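PDB 2G80: protein UTR4 from Saccharomyces cerevisiae, which probably catalyses the enolisation and then the dephosphorylation of 2,3-diketo-5-methylthiopentyl-1-phosphate in methionine salvage, using a bound magnesium ion. Local coordinates for residues Y34-D37 / T41-P44; E50-Y55 / H115-G120; A90-L95 / P103-L108; L208-N213 / Q245-F250. All coordinates share one frame; numbering follows the deposited sequence. Where two conformers were deposited one is given.

Contact 1: residues Y34-D37 / T41-P44; sequences YLLD and TVCP. With MG (magnesium ion), chain E.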
loop_
_atom_site.group_PDB
_atom_site.type_symbol
_atom_site.label_atom_id
_atom_site.label_comp_id
_atom_site.label_asym_id
_atom_site.label_seq_id
_atom_site.Cartn_x
_atom_site.Cartn_y
_atom_site.Cartn_z
ATOM N N TYR A 34 -6.717 6.787 13.934
ATOM C CA TYR A 34 -5.417 6.338 13.524
ATOM C C TYR A 34 -5.318 6.310 12.000
ATOM O O TYR A 34 -6.227 5.818 11.313
ATOM C CB TYR A 34 -5.142 4.947 14.084
ATOM C CG TYR A 34 -5.084 4.943 15.602
ATOM C CD1 TYR A 34 -6.240 4.714 16.361
ATOM C CD2 TYR A 34 -3.879 5.240 16.279
ATOM C CE1 TYR A 34 -6.209 4.756 17.783
ATOM C CE2 TYR A 34 -3.821 5.255 17.688
ATOM C CZ TYR A 34 -4.980 5.004 18.434
ATOM O OH TYR A 34 -4.904 5.005 19.802
ATOM N N LEU A 35 -4.210 6.853 11.507
ATOM C CA LEU A 35 -3.882 6.927 10.106
ATOM C C LEU A 35 -2.612 6.098 9.949
ATOM O O LEU A 35 -1.605 6.327 10.637
ATOM C CB LEU A 35 -3.640 8.378 9.695
ATOM C CG LEU A 35 -3.357 8.642 8.219
ATOM C CD1 LEU A 35 -4.607 8.293 7.369
ATOM C CD2 LEU A 35 -2.959 10.103 8.022
ATOM N N LEU A 36 -2.642 5.145 9.039
ATOM C CA LEU A 36 -1.507 4.227 8.883
ATOM C C LEU A 36 -0.927 4.232 7.498
ATOM O O LEU A 36 -1.654 4.134 6.516
ATOM C CB LEU A 36 -1.936 2.798 9.203
ATOM C CG LEU A 36 -2.585 2.521 10.563
ATOM C CD1 LEU A 36 -2.983 1.029 10.626
ATOM C CD2 LEU A 36 -1.666 2.850 11.682
ATOM N N ASP A 37 0.393 4.371 7.439
ATOM C CA ASP A 37 1.165 4.094 6.243
ATOM C C ASP A 37 1.149 2.545 6.073
ATOM O O ASP A 37 0.902 1.822 7.067
ATOM C CB ASP A 37 2.596 4.576 6.436
ATOM C CG ASP A 37 3.506 4.203 5.277
ATOM O OD1 ASP A 37 3.067 4.330 4.101
ATOM O OD2 ASP A 37 4.636 3.766 5.561
ATOM N N THR A 41 5.481 -0.112 7.659
ATOM C CA THR A 41 4.663 0.252 8.814
ATOM C C THR A 41 3.765 -0.930 9.238
ATOM O O THR A 41 3.877 -1.382 10.348
ATOM C CB THR A 41 3.878 1.531 8.490
ATOM O OG1 THR A 41 4.818 2.558 8.168
ATOM C CG2 THR A 41 3.046 1.982 9.677
ATOM N N VAL A 42 2.858 -1.374 8.378
ATOM C CA VAL A 42 2.012 -2.555 8.647
ATOM C C VAL A 42 2.445 -3.803 7.825
ATOM O O VAL A 42 2.088 -4.926 8.197
ATOM C CB VAL A 42 0.454 -2.254 8.497
ATOM C CG1 VAL A 42 0.045 -1.023 9.317
ATOM C CG2 VAL A 42 0.022 -2.112 7.100
ATOM N N CYS A 43 3.212 -3.583 6.743
ATOM C CA CYS A 43 3.691 -4.654 5.853
ATOM C C CYS A 43 5.217 -4.511 5.667
ATOM O O CYS A 43 5.725 -3.364 5.617
ATOM C CB CYS A 43 2.972 -4.537 4.498
ATOM S SG CYS A 43 3.246 -5.875 3.292
ATOM N N PRO A 44 5.953 -5.656 5.598
ATOM C CA PRO A 44 7.377 -5.587 5.295
ATOM C C PRO A 44 7.630 -4.859 3.983
ATOM O O PRO A 44 6.946 -5.085 2.982
ATOM C CB PRO A 44 7.783 -7.052 5.110
ATOM C CG PRO A 44 6.810 -7.806 5.864
ATOM C CD PRO A 44 5.568 -7.036 5.915
HETATM MG MG MG E . 6.415 3.458 4.374
HETATM O O HOH W 1 5.304 3.447 2.724
HETATM O O HOH W 2 6.346 5.524 4.192
HETATM O O HOH W 3 8.131 3.198 3.450
#

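Contact 2: residues E50-Y55 / H115-G120; sequences ETLFPY and HGYESG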
loop_
_atom_site.group_PDB
_atom_site.type_symbol
_atom_site.label_atom_id
_atom_site.label_comp_id
_atom_site.label_asym_id
_atom_site.label_seq_id
_atom_site.Cartn_x
_atom_site.Cartn_y
_atom_site.Cartn_z
ATOM N N GLU A 50 10.371 -8.311 -3.478
ATOM C CA GLU A 50 10.619 -9.760 -3.446
ATOM C C GLU A 50 9.505 -10.594 -4.018
ATOM O O GLU A 50 9.804 -11.661 -4.555
ATOM C CB GLU A 50 10.910 -10.307 -2.045
ATOM C CG GLU A 50 12.219 -9.858 -1.512
ATOM C CD GLU A 50 12.584 -10.447 -0.164
ATOM O OE1 GLU A 50 12.309 -11.645 0.091
ATOM O OE2 GLU A 50 13.224 -9.706 0.613
ATOM N N THR A 51 8.263 -10.114 -3.888
ATOM C CA THR A 51 7.059 -10.830 -4.266
ATOM C C THR A 51 6.158 -10.181 -5.363
ATOM O O THR A 51 5.955 -10.799 -6.404
ATOM C CB THR A 51 6.223 -11.134 -2.969
ATOM O OG1 THR A 51 7.056 -11.841 -2.035
ATOM C CG2 THR A 51 4.994 -11.998 -3.265
ATOM N N LEU A 52 5.650 -8.969 -5.163
ATOM C CA LEU A 52 4.672 -8.385 -6.130
ATOM C C LEU A 52 5.212 -8.104 -7.525
ATOM O O LEU A 52 4.651 -8.557 -8.516
ATOM C CB LEU A 52 4.012 -7.116 -5.589
ATOM C CG LEU A 52 2.998 -7.242 -4.463
ATOM C CD1 LEU A 52 2.482 -5.870 -4.099
ATOM C CD2 LEU A 52 1.862 -8.149 -4.836
ATOM N N PHE A 53 6.312 -7.380 -7.594
ATOM C CA PHE A 53 6.933 -7.044 -8.885
ATOM C C PHE A 53 7.348 -8.284 -9.686
ATOM O O PHE A 53 6.940 -8.392 -10.871
ATOM C CB PHE A 53 8.044 -5.989 -8.685
ATOM C CG PHE A 53 7.551 -4.559 -8.512
ATOM C CD1 PHE A 53 6.201 -4.225 -8.267
ATOM C CD2 PHE A 53 8.489 -3.525 -8.536
ATOM C CE1 PHE A 53 5.797 -2.877 -8.119
ATOM C CE2 PHE A 53 8.101 -2.186 -8.372
ATOM C CZ PHE A 53 6.739 -1.866 -8.155
ATOM N N PRO A 54 8.114 -9.231 -9.070
ATOM C CA PRO A 54 8.465 -10.511 -9.753
ATOM C C PRO A 54 7.271 -11.349 -10.175
ATOM O O PRO A 54 7.279 -11.920 -11.253
ATOM C CB PRO A 54 9.305 -11.251 -8.704
ATOM C CG PRO A 54 9.863 -10.174 -7.883
ATOM C CD PRO A 54 8.795 -9.152 -7.763
ATOM N N TYR A 55 6.248 -11.416 -9.325
ATOM C CA TYR A 55 5.007 -12.107 -9.660
ATOM C C TYR A 55 4.416 -11.514 -10.967
ATOM O O TYR A 55 4.049 -12.256 -11.904
ATOM C CB TYR A 55 3.975 -12.070 -8.476
ATOM C CG TYR A 55 2.714 -12.770 -8.836
ATOM C CD1 TYR A 55 2.584 -14.152 -8.657
ATOM C CD2 TYR A 55 1.672 -12.081 -9.502
ATOM C CE1 TYR A 55 1.386 -14.839 -9.077
ATOM C CE2 TYR A 55 0.506 -12.750 -9.925
ATOM C CZ TYR A 55 0.363 -14.121 -9.706
ATOM O OH TYR A 55 -0.791 -14.788 -10.131
ATOM N N HIS A 115 -5.927 -11.570 -9.603
ATOM C CA HIS A 115 -5.976 -12.995 -9.902
ATOM C C HIS A 115 -4.966 -13.739 -9.036
ATOM O O HIS A 115 -5.263 -14.831 -8.597
ATOM C CB HIS A 115 -5.746 -13.287 -11.411
ATOM C CG HIS A 115 -5.686 -14.751 -11.744
ATOM N ND1 HIS A 115 -6.815 -15.541 -11.815
ATOM C CD2 HIS A 115 -4.634 -15.576 -11.992
ATOM C CE1 HIS A 115 -6.461 -16.782 -12.100
ATOM N NE2 HIS A 115 -5.146 -16.833 -12.216
ATOM N N GLY A 116 -3.775 -13.176 -8.851
ATOM C CA GLY A 116 -2.754 -13.743 -7.943
ATOM C C GLY A 116 -3.280 -13.920 -6.515
ATOM O O GLY A 116 -3.156 -14.986 -5.927
ATOM N N TYR A 117 -3.886 -12.871 -5.974
ATOM C CA TYR A 117 -4.507 -12.938 -4.651
ATOM C C TYR A 117 -5.684 -13.936 -4.588
ATOM O O TYR A 117 -5.711 -14.817 -3.709
ATOM C CB TYR A 117 -4.995 -11.579 -4.231
ATOM C CG TYR A 117 -3.925 -10.587 -3.785
ATOM C CD1 TYR A 117 -3.179 -10.822 -2.643
ATOM C CD2 TYR A 117 -3.747 -9.360 -4.445
ATOM C CE1 TYR A 117 -2.222 -9.893 -2.191
ATOM C CE2 TYR A 117 -2.815 -8.413 -4.004
ATOM C CZ TYR A 117 -2.042 -8.696 -2.857
ATOM O OH TYR A 117 -1.084 -7.822 -2.363
ATOM N N GLU A 118 -6.616 -13.822 -5.544
ATOM C CA GLU A 118 -7.827 -14.691 -5.604
ATOM C C GLU A 118 -7.560 -16.163 -5.809
ATOM O O GLU A 118 -8.308 -17.004 -5.304
ATOM C CB GLU A 118 -8.776 -14.222 -6.693
ATOM C CG GLU A 118 -9.476 -12.939 -6.364
ATOM C CD GLU A 118 -10.158 -12.270 -7.577
ATOM O OE1 GLU A 118 -10.320 -12.934 -8.628
ATOM O OE2 GLU A 118 -10.535 -11.079 -7.453
ATOM N N SER A 119 -6.525 -16.466 -6.588
ATOM C CA SER A 119 -6.062 -17.832 -6.794
ATOM C C SER A 119 -5.183 -18.400 -5.650
ATOM O O SER A 119 -4.805 -19.577 -5.707
ATOM C CB SER A 119 -5.294 -17.935 -8.121
ATOM O OG SER A 119 -4.158 -17.104 -8.139
ATOM N N GLY A 120 -4.841 -17.583 -4.646
ATOM C CA GLY A 120 -4.011 -18.011 -3.528
ATOM C C GLY A 120 -2.536 -18.025 -3.830
ATOM O O GLY A 120 -1.749 -18.532 -3.015
#

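Contact 3: residues A90-L95 / P103-L108; sequences AHILEL and PILKQL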
loop_
_atom_site.group_PDB
_atom_site.type_symbol
_atom_site.label_atom_id
_atom_site.label_comp_id
_atom_site.label_asym_id
_atom_site.label_seq_id
_atom_site.Cartn_x
_atom_site.Cartn_y
_atom_site.Cartn_z
ATOM N N ALA A 90 8.663 -5.652 -23.858
ATOM C CA ALA A 90 9.879 -4.946 -23.412
ATOM C C ALA A 90 9.597 -3.613 -22.674
ATOM O O ALA A 90 10.232 -3.319 -21.652
ATOM C CB ALA A 90 10.829 -4.712 -24.608
ATOM N N HIS A 91 8.643 -2.836 -23.185
ATOM C CA HIS A 91 8.240 -1.542 -22.570
ATOM C C HIS A 91 7.661 -1.721 -21.152
ATOM O O HIS A 91 8.029 -0.982 -20.251
ATOM C CB HIS A 91 7.223 -0.821 -23.465
ATOM C CG HIS A 91 6.730 0.493 -22.928
ATOM N ND1 HIS A 91 7.462 1.656 -23.015
ATOM C CD2 HIS A 91 5.549 0.835 -22.352
ATOM C CE1 HIS A 91 6.765 2.654 -22.489
ATOM N NE2 HIS A 91 5.595 2.184 -22.090
ATOM N N ILE A 92 6.766 -2.697 -20.971
ATOM C CA ILE A 92 6.138 -2.970 -19.649
ATOM C C ILE A 92 7.201 -3.357 -18.636
ATOM O O ILE A 92 7.214 -2.830 -17.536
ATOM C CB ILE A 92 5.045 -4.073 -19.751
ATOM C CG1 ILE A 92 3.834 -3.535 -20.544
ATOM C CG2 ILE A 92 4.579 -4.577 -18.351
ATOM C CD1 ILE A 92 2.853 -4.638 -21.035
ATOM N N LEU A 93 8.107 -4.247 -19.037
ATOM C CA LEU A 93 9.212 -4.695 -18.160
ATOM C C LEU A 93 10.187 -3.565 -17.846
ATOM O O LEU A 93 10.726 -3.540 -16.761
ATOM C CB LEU A 93 9.955 -5.859 -18.775
ATOM C CG LEU A 93 9.088 -7.095 -18.965
ATOM C CD1 LEU A 93 9.796 -8.097 -19.879
ATOM C CD2 LEU A 93 8.707 -7.701 -17.644
ATOM N N GLU A 94 10.382 -2.632 -18.796
ATOM C CA GLU A 94 11.207 -1.444 -18.594
ATOM C C GLU A 94 10.581 -0.525 -17.563
ATOM O O GLU A 94 11.297 -0.011 -16.704
ATOM C CB GLU A 94 11.401 -0.677 -19.905
ATOM C CG GLU A 94 12.207 0.613 -19.808
ATOM C CD GLU A 94 12.373 1.341 -21.148
ATOM O OE1 GLU A 94 11.842 0.891 -22.198
ATOM O OE2 GLU A 94 13.044 2.397 -21.132
ATOM N N LEU A 95 9.270 -0.287 -17.662
ATOM C CA LEU A 95 8.565 0.578 -16.694
ATOM C C LEU A 95 8.699 0.066 -15.237
ATOM O O LEU A 95 8.866 0.870 -14.319
ATOM C CB LEU A 95 7.081 0.742 -17.036
ATOM C CG LEU A 95 6.657 1.423 -18.365
ATOM C CD1 LEU A 95 5.161 1.238 -18.542
ATOM C CD2 LEU A 95 6.995 2.878 -18.432
ATOM N N PRO A 103 -0.227 5.089 -14.934
ATOM C CA PRO A 103 -1.515 4.515 -14.496
ATOM C C PRO A 103 -2.005 3.287 -15.294
ATOM O O PRO A 103 -2.787 2.499 -14.771
ATOM C CB PRO A 103 -2.512 5.687 -14.683
ATOM C CG PRO A 103 -1.923 6.512 -15.706
ATOM C CD PRO A 103 -0.425 6.458 -15.453
ATOM N N ILE A 104 -1.572 3.141 -16.538
ATOM C CA ILE A 104 -1.958 1.993 -17.352
ATOM C C ILE A 104 -1.212 0.765 -16.815
ATOM O O ILE A 104 -1.783 -0.327 -16.813
ATOM C CB ILE A 104 -1.728 2.220 -18.889
ATOM C CG1 ILE A 104 -2.403 3.528 -19.352
ATOM C CG2 ILE A 104 -2.225 0.988 -19.686
ATOM C CD1 ILE A 104 -3.930 3.637 -19.020
ATOM N N LEU A 105 0.042 0.953 -16.374
ATOM C CA LEU A 105 0.821 -0.098 -15.705
ATOM C C LEU A 105 0.126 -0.552 -14.413
ATOM O O LEU A 105 -0.036 -1.746 -14.201
ATOM C CB LEU A 105 2.246 0.370 -15.360
ATOM C CG LEU A 105 3.161 -0.662 -14.656
ATOM C CD1 LEU A 105 3.358 -1.858 -15.552
ATOM C CD2 LEU A 105 4.517 -0.061 -14.261
ATOM N N LYS A 106 -0.274 0.411 -13.574
ATOM C CA LYS A 106 -0.964 0.136 -12.308
ATOM C C LYS A 106 -2.255 -0.639 -12.474
ATOM O O LYS A 106 -2.560 -1.507 -11.642
ATOM C CB LYS A 106 -1.215 1.409 -11.486
ATOM C CG LYS A 106 0.042 2.268 -11.158
ATOM C CD LYS A 106 1.257 1.409 -10.828
ATOM C CE LYS A 106 2.488 2.158 -10.352
ATOM N NZ LYS A 106 3.532 1.102 -10.024
ATOM N N GLN A 107 -3.000 -0.340 -13.534
ATOM C CA GLN A 107 -4.193 -1.109 -13.856
ATOM C C GLN A 107 -3.822 -2.522 -14.273
ATOM O O GLN A 107 -4.464 -3.472 -13.849
ATOM C CB GLN A 107 -4.983 -0.469 -14.976
ATOM C CG GLN A 107 -5.648 0.824 -14.569
ATOM C CD GLN A 107 -6.242 1.512 -15.746
ATOM O OE1 GLN A 107 -6.912 0.880 -16.566
ATOM N NE2 GLN A 107 -5.983 2.808 -15.866
ATOM N N LEU A 108 -2.811 -2.652 -15.127
ATOM C CA LEU A 108 -2.387 -3.987 -15.554
ATOM C C LEU A 108 -1.918 -4.818 -14.348
ATOM O O LEU A 108 -2.275 -6.000 -14.256
ATOM C CB LEU A 108 -1.310 -3.915 -16.619
ATOM C CG LEU A 108 -0.916 -5.230 -17.278
ATOM C CD1 LEU A 108 -2.120 -5.864 -17.994
ATOM C CD2 LEU A 108 0.252 -4.971 -18.212
#

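Contact 4: residues L208-N213 / Q245-F250; sequences LFLSDN and QVYKNF. With MG (magnesium ion), chain E.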
loop_
_atom_site.group_PDB
_atom_site.type_symbol
_atom_site.label_atom_id
_atom_site.label_comp_id
_atom_site.label_asym_id
_atom_site.label_seq_id
_atom_site.Cartn_x
_atom_site.Cartn_y
_atom_site.Cartn_z
ATOM N N LEU A 208 -3.551 10.027 15.386
ATOM C CA LEU A 208 -2.138 9.572 15.411
ATOM C C LEU A 208 -1.792 8.986 14.019
ATOM O O LEU A 208 -2.469 8.061 13.539
ATOM C CB LEU A 208 -1.865 8.510 16.476
ATOM C CG LEU A 208 -0.423 7.971 16.593
ATOM C CD1 LEU A 208 0.548 9.070 16.945
ATOM C CD2 LEU A 208 -0.326 6.829 17.629
ATOM N N PHE A 209 -0.736 9.513 13.397
ATOM C CA PHE A 209 -0.230 9.033 12.101
ATOM C C PHE A 209 1.073 8.231 12.319
ATOM O O PHE A 209 2.034 8.741 12.913
ATOM C CB PHE A 209 -0.025 10.216 11.152
ATOM C CG PHE A 209 0.611 9.861 9.824
ATOM C CD1 PHE A 209 0.162 8.778 9.062
ATOM C CD2 PHE A 209 1.613 10.673 9.289
ATOM C CE1 PHE A 209 0.726 8.488 7.824
ATOM C CE2 PHE A 209 2.194 10.390 8.055
ATOM C CZ PHE A 209 1.751 9.316 7.313
ATOM N N LEU A 210 1.067 6.981 11.852
ATOM C CA LEU A 210 2.189 6.061 11.964
ATOM C C LEU A 210 2.778 5.790 10.573
ATOM O O LEU A 210 2.069 5.378 9.637
ATOM C CB LEU A 210 1.762 4.761 12.625
ATOM C CG LEU A 210 1.180 4.902 14.043
ATOM C CD1 LEU A 210 0.322 3.678 14.404
ATOM C CD2 LEU A 210 2.251 5.195 15.082
ATOM N N SER A 211 4.077 6.025 10.460
ATOM C CA SER A 211 4.800 5.839 9.225
ATOM C C SER A 211 6.276 5.619 9.528
ATOM O O SER A 211 6.727 6.003 10.591
ATOM C CB SER A 211 4.589 7.062 8.313
ATOM O OG SER A 211 5.439 7.058 7.161
ATOM N N ASP A 212 6.971 4.922 8.625
ATOM C CA ASP A 212 8.419 4.734 8.701
ATOM C C ASP A 212 9.204 5.896 8.072
ATOM O O ASP A 212 10.408 5.957 8.257
ATOM C CB ASP A 212 8.875 3.409 8.058
ATOM C CG ASP A 212 8.471 3.278 6.611
ATOM O OD1 ASP A 212 7.354 3.743 6.284
ATOM O OD2 ASP A 212 9.247 2.702 5.815
ATOM N N ASN A 213 8.526 6.788 7.340
ATOM C CA ASN A 213 9.159 7.915 6.653
ATOM C C ASN A 213 9.006 9.216 7.478
ATOM O O ASN A 213 7.895 9.740 7.589
ATOM C CB ASN A 213 8.523 8.060 5.255
ATOM C CG ASN A 213 9.261 9.059 4.348
ATOM O OD1 ASN A 213 10.170 9.769 4.775
ATOM N ND2 ASN A 213 8.852 9.107 3.084
ATOM N N GLN A 245 8.946 9.725 18.404
ATOM C CA GLN A 245 8.801 8.548 19.238
ATOM C C GLN A 245 8.805 7.349 18.279
ATOM O O GLN A 245 8.133 7.383 17.240
ATOM C CB GLN A 245 7.539 8.567 20.100
ATOM C CG GLN A 245 7.446 7.272 20.951
ATOM C CD GLN A 245 6.737 7.409 22.286
ATOM O OE1 GLN A 245 6.053 8.403 22.570
ATOM N NE2 GLN A 245 6.914 6.387 23.132
ATOM N N VAL A 246 9.591 6.328 18.614
ATOM C CA VAL A 246 9.751 5.121 17.780
ATOM C C VAL A 246 8.873 3.989 18.296
ATOM O O VAL A 246 8.875 3.722 19.495
ATOM C CB VAL A 246 11.224 4.641 17.746
ATOM C CG1 VAL A 246 11.385 3.361 16.891
ATOM C CG2 VAL A 246 12.148 5.771 17.213
ATOM N N TYR A 247 8.122 3.353 17.389
ATOM C CA TYR A 247 7.311 2.173 17.689
ATOM C C TYR A 247 7.852 0.972 16.897
ATOM O O TYR A 247 7.932 1.024 15.676
ATOM C CB TYR A 247 5.849 2.411 17.346
ATOM C CG TYR A 247 5.234 3.473 18.197
ATOM C CD1 TYR A 247 4.711 3.159 19.451
ATOM C CD2 TYR A 247 5.193 4.803 17.769
ATOM C CE1 TYR A 247 4.148 4.152 20.272
ATOM C CE2 TYR A 247 4.633 5.808 18.573
ATOM C CZ TYR A 247 4.110 5.477 19.824
ATOM O OH TYR A 247 3.559 6.439 20.628
ATOM N N LYS A 248 8.287 -0.066 17.613
ATOM C CA LYS A 248 8.770 -1.311 17.010
ATOM C C LYS A 248 7.586 -2.228 16.684
ATOM O O LYS A 248 7.696 -3.133 15.858
ATOM C CB LYS A 248 9.731 -2.042 17.936
ATOM C CG LYS A 248 10.985 -1.254 18.342
ATOM C CD LYS A 248 11.987 -1.054 17.213
ATOM N N ASN A 249 6.472 -2.015 17.373
ATOM C CA ASN A 249 5.224 -2.739 17.147
ATOM C C ASN A 249 4.068 -1.933 17.727
ATOM O O ASN A 249 4.309 -0.960 18.457
ATOM C CB ASN A 249 5.284 -4.109 17.775
ATOM C CG ASN A 249 5.611 -4.056 19.240
ATOM O OD1 ASN A 249 4.820 -3.567 20.051
ATOM N ND2 ASN A 249 6.782 -4.581 19.597
ATOM N N PHE A 250 2.833 -2.351 17.438
ATOM C CA PHE A 250 1.650 -1.615 17.901
ATOM C C PHE A 250 0.916 -2.169 19.130
ATOM O O PHE A 250 -0.149 -1.660 19.463
ATOM C CB PHE A 250 0.678 -1.353 16.726
ATOM C CG PHE A 250 1.332 -0.771 15.474
ATOM C CD1 PHE A 250 2.526 0.011 15.520
ATOM C CD2 PHE A 250 0.696 -0.920 14.258
ATOM C CE1 PHE A 250 3.088 0.544 14.355
ATOM C CE2 PHE A 250 1.213 -0.363 13.107
ATOM C CZ PHE A 250 2.418 0.366 13.141
HETATM MG MG MG E . 6.415 3.458 4.374
HETATM O O HOH W 3 8.131 3.198 3.450
HETATM O O HOH W 1 5.304 3.447 2.724
HETATM O O HOH W 2 6.346 5.524 4.192
#

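Contact 1: residues Y34-D37 / T41-P44
One carboxylate oxygen does two jobs here: Asp37 OD2 binds the magnesium ion at 2.2 Å and at the same time accepts a hydrogen bond from the hydroxyl of Thr41, OG1 to OD2 2.9 Å. The hydroxyl arrives on the anti side of OD2, 24° out of the carboxylate plane. Asp37 has its CG anti to the backbone N (chi1 175°), which carries the carboxylate on toward the metal. Its other oxygen, OD1, forms a salt bridge with Lys187, a predicted substrate-binding residue, and the metal shell is completed by Asp212 OD1, the backbone O of Glu39 and three waters. This is the first motif of the haloacid dehalogenase superfamily, in which the first strand of the Rossmann-like core leads into an acidic metal ligand and the chain turns back over it. Threonine suits the turn by having two different branches: OG1 serves the carboxylate and also accepts a weak hydrogen bond from Asp212 N, while CG2 lies 3.4 Å from Asp37 O. A valine here lacks the hydroxyl, and OD2, though still on the metal, would probably lose a bond that helps to set the carboxylate's tilt. Behind the polar site the contact becomes apolar. Val42 CG1 meets Leu36 CD1 at 3.9 Å, the side chains crossing at about a right angle, and helix 128-136 touches both through Ala130, Phe133 and Ile134.

Contact 2: residues E50-Y55 / H115-G120
Helix 46-65 and the C-terminal end of helix 103-118 come closest at Tyr55 and Gly116, whose CA atoms are 8.1 Å apart. Both helices belong to the all-helical insert that follows the first core strand, the place of a C1-type cap in haloacid dehalogenase enzymes. Within 50-55 the helix widens to a pi-type turn at 50-52 and kinks at Pro54, which has no N-H to give. Tyr55 spans the gap: with CG anti to the backbone N (chi1 180°), the phenol extends to the other helix and sets OH 3.1 Å from Gly116 CA. The ring meets this carbon obliquely, and glycine is what the spot demands, since a beta carbon on Gly116 would come within 2.8 Å of Tyr55 CE2, too close for two carbons. An alanine replacing Tyr55 would probably open a gap over Gly116 and leave the helix end less well held. Leu52 CD2 lies 3.9 Å from Tyr117 OH, the side chains crossing at about a right angle; Phe47 touches both residues. Helix 103-118 finishes in a Schellman motif, Gly120 N bonding back to Tyr117 O, and the positive phi there is easy for glycine. At the same end His115 O accepts two bonds from one residue, on opposite faces of its carbonyl plane: Ser119 N at 2.9 Å and Ser119 OG at 2.6 Å.

Contact 3: residues A90-L95 / P103-L108
Within 90-95, Ile92 is the first residue to meet 103-108, and it does so with both of its branches. CG2, anti to the backbone N, rests 4.1 Å from Leu105 CD1; the longer branch ends in CD1, which lies 3.9 Å from Leu108 CD2. A beta-branched residue suits this position because it can meet two leucines a turn apart. One turn further on, Leu95 uses the root of its side chain: its CB sits 3.9 Å from Leu105 CD2. Leu105 therefore wedges between Ile92 and Leu95: its root points toward 90-95, and with CG anti to the backbone N (chi1 -180°) its two methyls part, one to each neighbour. No hydrogen bond crosses the interface. The axes of the two short helical segments stand nearly perpendicular, with a signed crossing angle of -96° and a closest approach of 11.0 Å. Leu77 of helix 72-78 touches Ile92 and Leu108, and Phe56 of helix 46-65 touches Ile92 and Leu105, which makes the cluster a meeting point of four helices. Such an apolar centre, largely leucine and isoleucine and away from the metal site, is consistent with the hydrophobic core of a helical cap domain.

Contact 4: residues L208-N213 / Q245-F250
Leu210 joins the central strand 207-211 to Tyr247 and Phe250 in an apolar contact on one side of the parallel sheet, reaching past the intervening strand 226-230 to the region of edge strand 246-247. No backbone bond links the two segments, and even the nearest CA atoms, those of Leu210 and Tyr247, are 8.6 Å apart; side chains do the work. In Leu210, CG anti to the carbonyl carbon (chi1 -59°) turns the fork toward the two rings, and its methyls are shared out between them. CD1 stands over a face of Phe250, 4.2 Å from the ring centroid and 13° off the normal, a CH-pi contact. CD2 lies 4.0 Å from Tyr247 CD2, approaching that ring obliquely. A forked leucine suits a place between two aromatics, and Phe250 also makes a cation-pi contact with Arg232 and touches Thr41 and Val42 of the neighbouring loop. Beyond Leu210 the strand ends in polar chemistry. Ser211 OG accepts from Asn213 N at 3.1 Å with an N-H...O angle of 163°, an ST turn, and is also hydrogen-bonded to Glu216; Asn213 caps the following helix through Leu215 N. Between them Asp212 binds magnesium with OD1 at 2.1 Å. Asp212 OD2 accepts a hydrogen bond of 2.7 Å from water 3, itself a metal ligand. An acidic magnesium ligand just after a core strand, next to the strand of the first motif, is what motif IV supplies in haloacid dehalogenase enzymes.

In the fold
Contacts 1 and 4 belong to the Rossmann-like core and contacts 2 and 3 to the helical insert. Strands 33-36 and 207-211 are neighbours in the sheet, so contacts 1 and 4, with centres about 8 Å apart, deliver Asp37 and Asp212 to one magnesium ion. Each has one such ligand at a strand end with apolar contacts behind, though Asp212 does not itself touch 245-250. Contacts 2 and 3 share helix 103-118, and neither has a hydrogen bond between its segments. Contacts 1 and 3 are buried throughout; contact 4 includes partly exposed Tyr247, and contact 2, though mostly buried, reaches partly exposed Tyr55 and exposed His115. Helix 46-65 leads from contact 1 into contact 2.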